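Local structure of metallo-beta-lactamase family protein (Staphylococcus aureus, 3R2U) at residues A[138-143]-A[168-173]; A[201-206]-A[245-250]. The protein probably acts as a mononuclear iron persulfide dioxygenase-like enzyme of sulfur metabolism, being a metallo-beta-lactamase superfamily protein with a rhodanese-like region. One frame throughout, in Å; residues are numbered along the deposited sequence. Where two conformers were deposited one is given.

How the contacts relate
Contact 1 (138-143 with 168-173) builds part of the iron site, and contact 2 (201-206 with 245-250) lies one layer farther out, their centres about 11 Å apart. The end of helix 191-206, which forms one side of contact 2, also packs on contact 1. Phe170 CE1 packs against Ile203 CD1 at 3.5 Å, so the residue that follows the iron ligand Asp169 rests on the same isoleucine that Phe247 meets in contact 2. Ser202 OG adds a probable hydrogen bond, 2.7 Å to Pro141 O. Ile171 also touches Phe247. Packing thus runs from Phe170, next in the chain to the ligand Asp169, through the helix to the 245-250 turn.

Contact 1: residues A[138-143]-A[168-173]; sequences LHTPGH and GDFIFV. With FE (Fe (III) ion), chain E.
His143 and Asp169 meet at the iron(III) ion, which is bound by His143 NE2 at 2.3 Å and by Asp169 OD2 at 2.2 Å. These two ligand atoms lie 3.3 Å apart and are joined through the metal, without a hydrogen bond between them. The imidazole and carboxylate planes stand 82° apart. Asp169 CB comes over one face of the imidazole, 3.5 Å from the ring centroid, in a CH-pi contact. His80 and three waters complete the six ligand atoms around the iron.

The second shell fixes both ligands. His143 CG is anti to the backbone N (chi1 175°), which carries the ring across to Asp169; its ND1 is hydrogen-bonded to Arg178 O, so its rotation is held from both nitrogens. Asp169 OD1, the oxygen that does not bind iron, pairs with His219 ND1.

Farther from the metal, Thr140 CB sits over one face of the Phe170 ring, 3.8 Å from its centroid. Thr140 lies along the CD2-CE2 side, with OG1 nearest CD2 and CG2 nearest CE2. Ile171 CG1 covers the opposite face, leaving the phenyl clamped between the two. Thr140 OG1 has its polar partner in Ser149 OG. Met199, Ser202 and Ile203 of helix 191-206 also touch Phe170.

The histidine and aspartate ligands on loops after strands 133-139 and 164-168 belong to the metal centre of the metallo-beta-lactamase fold. The cation would be expected to polarise its waters, while the carboxylate probably offsets part of its charge.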
loop_
_atom_site.group_PDB
_atom_site.type_symbol
_atom_site.label_atom_id
_atom_site.label_comp_id
_atom_site.label_asym_id
_atom_site.label_seq_id
_atom_site.Cartn_x
_atom_site.Cartn_y
_atom_site.Cartn_z
ATOM N N LEU A 138 -10.677 -38.034 -10.736
ATOM C CA LEU A 138 -11.817 -38.538 -11.472
ATOM C C LEU A 138 -11.761 -37.926 -12.873
ATOM O O LEU A 138 -11.643 -36.712 -13.003
ATOM C CB LEU A 138 -13.123 -38.168 -10.771
ATOM C CG LEU A 138 -13.376 -38.690 -9.337
ATOM C CD1 LEU A 138 -14.728 -38.182 -8.807
ATOM C CD2 LEU A 138 -13.339 -40.197 -9.256
ATOM N N HIS A 139 -11.768 -38.754 -13.921
ATOM C CA HIS A 139 -11.794 -38.242 -15.299
ATOM C C HIS A 139 -13.223 -37.787 -15.523
ATOM O O HIS A 139 -14.127 -38.568 -15.408
ATOM C CB HIS A 139 -11.336 -39.306 -16.317
ATOM C CG HIS A 139 -11.264 -38.820 -17.736
ATOM N ND1 HIS A 139 -11.571 -39.622 -18.813
ATOM C CD2 HIS A 139 -10.943 -37.606 -18.255
ATOM C CE1 HIS A 139 -11.425 -38.938 -19.938
ATOM N NE2 HIS A 139 -11.057 -37.703 -19.627
ATOM N N THR A 140 -13.419 -36.501 -15.800
ATOM C CA THR A 140 -14.763 -35.933 -15.987
ATOM C C THR A 140 -14.782 -35.135 -17.276
ATOM O O THR A 140 -14.844 -33.916 -17.256
ATOM C CB THR A 140 -15.150 -35.026 -14.773
ATOM O OG1 THR A 140 -14.176 -33.984 -14.601
ATOM C CG2 THR A 140 -15.223 -35.849 -13.487
ATOM N N PRO A 141 -14.682 -35.830 -18.421
ATOM C CA PRO A 141 -14.624 -35.156 -19.713
ATOM C C PRO A 141 -15.933 -34.472 -20.061
ATOM O O PRO A 141 -16.990 -34.825 -19.515
ATOM C CB PRO A 141 -14.328 -36.297 -20.686
ATOM C CG PRO A 141 -14.848 -37.518 -20.027
ATOM C CD PRO A 141 -14.718 -37.296 -18.554
ATOM N N GLY A 142 -15.867 -33.488 -20.946
ATOM C CA GLY A 142 -17.075 -32.769 -21.388
ATOM C C GLY A 142 -16.722 -31.351 -21.795
ATOM O O GLY A 142 -16.864 -30.968 -22.955
ATOM N N HIS A 143 -16.273 -30.571 -20.824
ATOM C CA HIS A 143 -15.804 -29.229 -21.082
ATOM C C HIS A 143 -14.595 -29.371 -22.010
ATOM O O HIS A 143 -14.479 -28.655 -23.004
ATOM C CB HIS A 143 -15.456 -28.540 -19.770
ATOM C CG HIS A 143 -14.844 -27.195 -19.947
ATOM N ND1 HIS A 143 -15.529 -26.139 -20.506
ATOM C CD2 HIS A 143 -13.617 -26.724 -19.623
ATOM C CE1 HIS A 143 -14.741 -25.074 -20.530
ATOM N NE2 HIS A 143 -13.577 -25.406 -20.003
ATOM N N GLY A 168 -13.182 -27.901 -11.404
ATOM C CA GLY A 168 -12.745 -27.175 -12.590
ATOM C C GLY A 168 -13.915 -26.532 -13.320
ATOM O O GLY A 168 -14.734 -25.851 -12.712
ATOM N N ASP A 169 -13.979 -26.738 -14.639
ATOM C CA ASP A 169 -15.058 -26.218 -15.445
ATOM C C ASP A 169 -16.072 -27.307 -15.804
ATOM O O ASP A 169 -16.860 -27.153 -16.751
ATOM C CB ASP A 169 -14.506 -25.524 -16.699
ATOM C CG ASP A 169 -13.783 -24.222 -16.380
ATOM O OD1 ASP A 169 -13.877 -23.726 -15.240
ATOM O OD2 ASP A 169 -13.125 -23.682 -17.269
ATOM N N PHE A 170 -16.063 -28.400 -15.038
ATOM C CA PHE A 170 -17.006 -29.503 -15.217
ATOM C C PHE A 170 -18.350 -29.103 -14.591
ATOM O O PHE A 170 -19.353 -28.982 -15.294
ATOM C CB PHE A 170 -16.398 -30.793 -14.628
ATOM C CG PHE A 170 -17.388 -31.895 -14.364
ATOM C CD1 PHE A 170 -18.353 -32.227 -15.293
ATOM C CD2 PHE A 170 -17.290 -32.658 -13.204
ATOM C CE1 PHE A 170 -19.258 -33.268 -15.050
ATOM C CE2 PHE A 170 -18.188 -33.698 -12.948
ATOM C CZ PHE A 170 -19.177 -34.001 -13.878
ATOM N N ILE A 171 -18.355 -28.860 -13.278
ATOM C CA ILE A 171 -19.555 -28.399 -12.568
ATOM C C ILE A 171 -19.337 -27.027 -11.939
ATOM O O ILE A 171 -18.370 -26.832 -11.175
ATOM C CB ILE A 171 -19.947 -29.337 -11.416
ATOM C CG1 ILE A 171 -20.249 -30.751 -11.944
ATOM C CG2 ILE A 171 -21.194 -28.785 -10.688
ATOM C CD1 ILE A 171 -20.488 -31.745 -10.848
ATOM N N PHE A 172 -20.232 -26.082 -12.247
ATOM C CA PHE A 172 -20.192 -24.750 -11.635
ATOM C C PHE A 172 -21.317 -24.660 -10.643
ATOM O O PHE A 172 -22.132 -25.590 -10.530
ATOM C CB PHE A 172 -20.399 -23.636 -12.658
ATOM C CG PHE A 172 -19.355 -23.581 -13.725
ATOM C CD1 PHE A 172 -18.018 -23.445 -13.393
ATOM C CD2 PHE A 172 -19.716 -23.600 -15.066
ATOM C CE1 PHE A 172 -17.046 -23.363 -14.381
ATOM C CE2 PHE A 172 -18.756 -23.515 -16.067
ATOM C CZ PHE A 172 -17.421 -23.413 -15.730
ATOM N N VAL A 173 -21.361 -23.561 -9.899
ATOM C CA VAL A 173 -22.486 -23.328 -9.029
ATOM C C VAL A 173 -23.598 -22.881 -9.949
ATOM O O VAL A 173 -23.500 -21.839 -10.578
ATOM C CB VAL A 173 -22.228 -22.240 -7.995
ATOM C CG1 VAL A 173 -23.517 -21.941 -7.233
ATOM C CG2 VAL A 173 -21.110 -22.658 -7.057
HETATM FE FE FE E . -11.955 -24.124 -19.032
HETATM O O HOH W 1 -10.301 -22.843 -18.119
HETATM O O HOH W 2 -10.652 -24.574 -20.953
HETATM O O HOH W 3 -12.807 -22.392 -19.989
#

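Contact 2: residues A[201-206]-A[245-250]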
loop_
_atom_site.group_PDB
_atom_site.type_symbol
_atom_site.label_atom_id
_atom_site.label_comp_id
_atom_site.label_asym_id
_atom_site.label_seq_id
_atom_site.Cartn_x
_atom_site.Cartn_y
_atom_site.Cartn_z
ATOM N N LYS A 201 -22.434 -38.193 -19.660
ATOM C CA LYS A 201 -21.936 -39.365 -18.945
ATOM C C LYS A 201 -21.156 -38.963 -17.703
ATOM O O LYS A 201 -21.215 -39.655 -16.700
ATOM C CB LYS A 201 -21.050 -40.247 -19.830
ATOM C CG LYS A 201 -21.760 -40.905 -21.004
ATOM C CD LYS A 201 -20.818 -41.911 -21.712
ATOM C CE LYS A 201 -21.466 -42.619 -22.904
ATOM N NZ LYS A 201 -22.543 -43.573 -22.473
ATOM N N SER A 202 -20.401 -37.865 -17.763
ATOM C CA SER A 202 -19.648 -37.428 -16.580
ATOM C C SER A 202 -20.603 -37.006 -15.480
ATOM O O SER A 202 -20.377 -37.305 -14.307
ATOM C CB SER A 202 -18.672 -36.311 -16.916
ATOM O OG SER A 202 -17.672 -36.769 -17.813
ATOM N N ILE A 203 -21.682 -36.318 -15.850
ATOM C CA ILE A 203 -22.672 -35.901 -14.872
ATOM C C ILE A 203 -23.316 -37.142 -14.233
ATOM O O ILE A 203 -23.473 -37.209 -13.007
ATOM C CB ILE A 203 -23.759 -34.965 -15.493
ATOM C CG1 ILE A 203 -23.183 -33.600 -15.843
ATOM C CG2 ILE A 203 -24.916 -34.764 -14.521
ATOM C CD1 ILE A 203 -22.736 -32.749 -14.599
ATOM N N GLU A 204 -23.655 -38.110 -15.080
ATOM C CA GLU A 204 -24.255 -39.376 -14.665
ATOM C C GLU A 204 -23.401 -40.055 -13.594
ATOM O O GLU A 204 -23.906 -40.449 -12.554
ATOM C CB GLU A 204 -24.410 -40.303 -15.893
ATOM C CG GLU A 204 -25.129 -41.629 -15.630
ATOM C CD GLU A 204 -25.317 -42.473 -16.897
ATOM O OE1 GLU A 204 -26.298 -43.242 -16.951
ATOM O OE2 GLU A 204 -24.502 -42.365 -17.843
ATOM N N SER A 205 -22.105 -40.170 -13.858
ATOM C CA SER A 205 -21.169 -40.814 -12.929
ATOM C C SER A 205 -21.030 -40.034 -11.597
ATOM O O SER A 205 -21.028 -40.622 -10.526
ATOM C CB SER A 205 -19.797 -41.023 -13.583
ATOM O OG SER A 205 -19.167 -39.776 -13.839
ATOM N N ILE A 206 -21.027 -38.713 -11.646
ATOM C CA ILE A 206 -20.831 -37.930 -10.423
ATOM C C ILE A 206 -22.017 -38.013 -9.431
ATOM O O ILE A 206 -21.852 -37.787 -8.232
ATOM C CB ILE A 206 -20.508 -36.449 -10.758
ATOM C CG1 ILE A 206 -19.383 -35.981 -9.872
ATOM C CG2 ILE A 206 -21.765 -35.563 -10.725
ATOM C CD1 ILE A 206 -18.094 -36.762 -10.119
ATOM N N TRP A 245 -29.813 -27.295 -13.657
ATOM C CA TRP A 245 -30.557 -27.991 -14.745
ATOM C C TRP A 245 -29.894 -29.277 -15.240
ATOM O O TRP A 245 -30.567 -30.232 -15.583
ATOM C CB TRP A 245 -30.759 -27.073 -15.957
ATOM C CG TRP A 245 -29.503 -26.847 -16.729
ATOM C CD1 TRP A 245 -28.570 -25.882 -16.511
ATOM C CD2 TRP A 245 -29.011 -27.642 -17.817
ATOM N NE1 TRP A 245 -27.534 -26.011 -17.400
ATOM C CE2 TRP A 245 -27.783 -27.082 -18.218
ATOM C CE3 TRP A 245 -29.491 -28.770 -18.490
ATOM C CZ2 TRP A 245 -27.030 -27.607 -19.267
ATOM C CZ3 TRP A 245 -28.742 -29.296 -19.536
ATOM C CH2 TRP A 245 -27.527 -28.712 -19.913
ATOM N N ALA A 246 -28.574 -29.265 -15.297
ATOM C CA ALA A 246 -27.798 -30.383 -15.815
ATOM C C ALA A 246 -28.062 -31.677 -15.063
ATOM O O ALA A 246 -27.953 -32.741 -15.626
ATOM C CB ALA A 246 -26.318 -30.040 -15.770
ATOM N N PHE A 247 -28.389 -31.577 -13.780
ATOM C CA PHE A 247 -28.658 -32.754 -12.955
ATOM C C PHE A 247 -30.070 -33.319 -13.045
ATOM O O PHE A 247 -30.302 -34.434 -12.583
ATOM C CB PHE A 247 -28.311 -32.454 -11.495
ATOM C CG PHE A 247 -26.851 -32.352 -11.256
ATOM C CD1 PHE A 247 -26.135 -33.450 -10.844
ATOM C CD2 PHE A 247 -26.177 -31.166 -11.492
ATOM C CE1 PHE A 247 -24.757 -33.359 -10.648
ATOM C CE2 PHE A 247 -24.810 -31.070 -11.298
ATOM C CZ PHE A 247 -24.103 -32.174 -10.870
ATOM N N SER A 248 -30.999 -32.571 -13.644
ATOM C CA SER A 248 -32.390 -33.011 -13.773
ATOM C C SER A 248 -32.763 -33.431 -15.181
ATOM O O SER A 248 -33.804 -34.049 -15.370
ATOM C CB SER A 248 -33.347 -31.886 -13.361
ATOM O OG SER A 248 -33.137 -31.535 -12.024
ATOM N N GLU A 249 -31.948 -33.066 -16.168
ATOM C CA GLU A 249 -32.242 -33.435 -17.544
ATOM C C GLU A 249 -31.681 -34.823 -17.793
ATOM O O GLU A 249 -30.465 -34.995 -17.920
ATOM C CB GLU A 249 -31.643 -32.435 -18.531
ATOM C CG GLU A 249 -31.972 -32.780 -19.971
ATOM C CD GLU A 249 -33.469 -32.930 -20.158
ATOM O OE1 GLU A 249 -33.930 -34.030 -20.531
ATOM O OE2 GLU A 249 -34.184 -31.969 -19.835
ATOM N N ASN A 250 -32.558 -35.815 -17.859
ATOM C CA ASN A 250 -32.105 -37.186 -18.065
ATOM C C ASN A 250 -32.283 -37.708 -19.499
ATOM O O ASN A 250 -31.963 -38.859 -19.790
ATOM C CB ASN A 250 -32.731 -38.100 -17.002
ATOM C CG ASN A 250 -32.245 -37.754 -15.595
ATOM O OD1 ASN A 250 -31.072 -37.405 -15.400
ATOM N ND2 ASN A 250 -33.135 -37.854 -14.614
#
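Ile203 and Ile206, one helical turn apart near the C-terminal end of helix 191-206, grip the ring of Phe247 from two directions. Just before them, Ser202 contributes its carbonyl: Ser202 O takes Ile206 N at 3.1 Å and also Ser205 OG at 2.8 Å, both from the same face of its plane.

Ile203 makes the broader approach. Its CG2 is anti to the backbone N, with CG1 beside that nitrogen (chi1 -70°), and the two branches divide the work. CG2 lies over one face of the Phe247 ring, 4.0 Å above its plane and displaced toward the rim; it also reaches Ala246 O at 3.8 Å. CD1 meets CZ of the same ring at 4.0 Å, and the two side chains cross at about a right angle.

The hydroxyl of Ser205 is spent on the helix itself, through that bond to Ser202 O. Ile206 then closes the contact from the ring's periphery: its CG2 stands near the ring plane, 3.7 Å from Phe247 CE1.

On the other segment, Trp245 O accepts from both Ser248 N and Glu249 N, rounding off a tight turn that presents Ala246 and Phe247 to the helix. Leu237, Glu240 and Lys241 of helix 237-243 also touch Phe247, while Phe255 of helix 252-260 meets Ala246.

Between the two segments the contact is wholly apolar, apart from the methyl lying against Ala246 O, and rests on shape and hydrophobic burial. Just past the helix, Lys207 NZ adds a weak hydrogen bond to Phe247 O, a polar supplement to this apolar join between helix 191-206 and the turn linking helices 237-243 and 252-260.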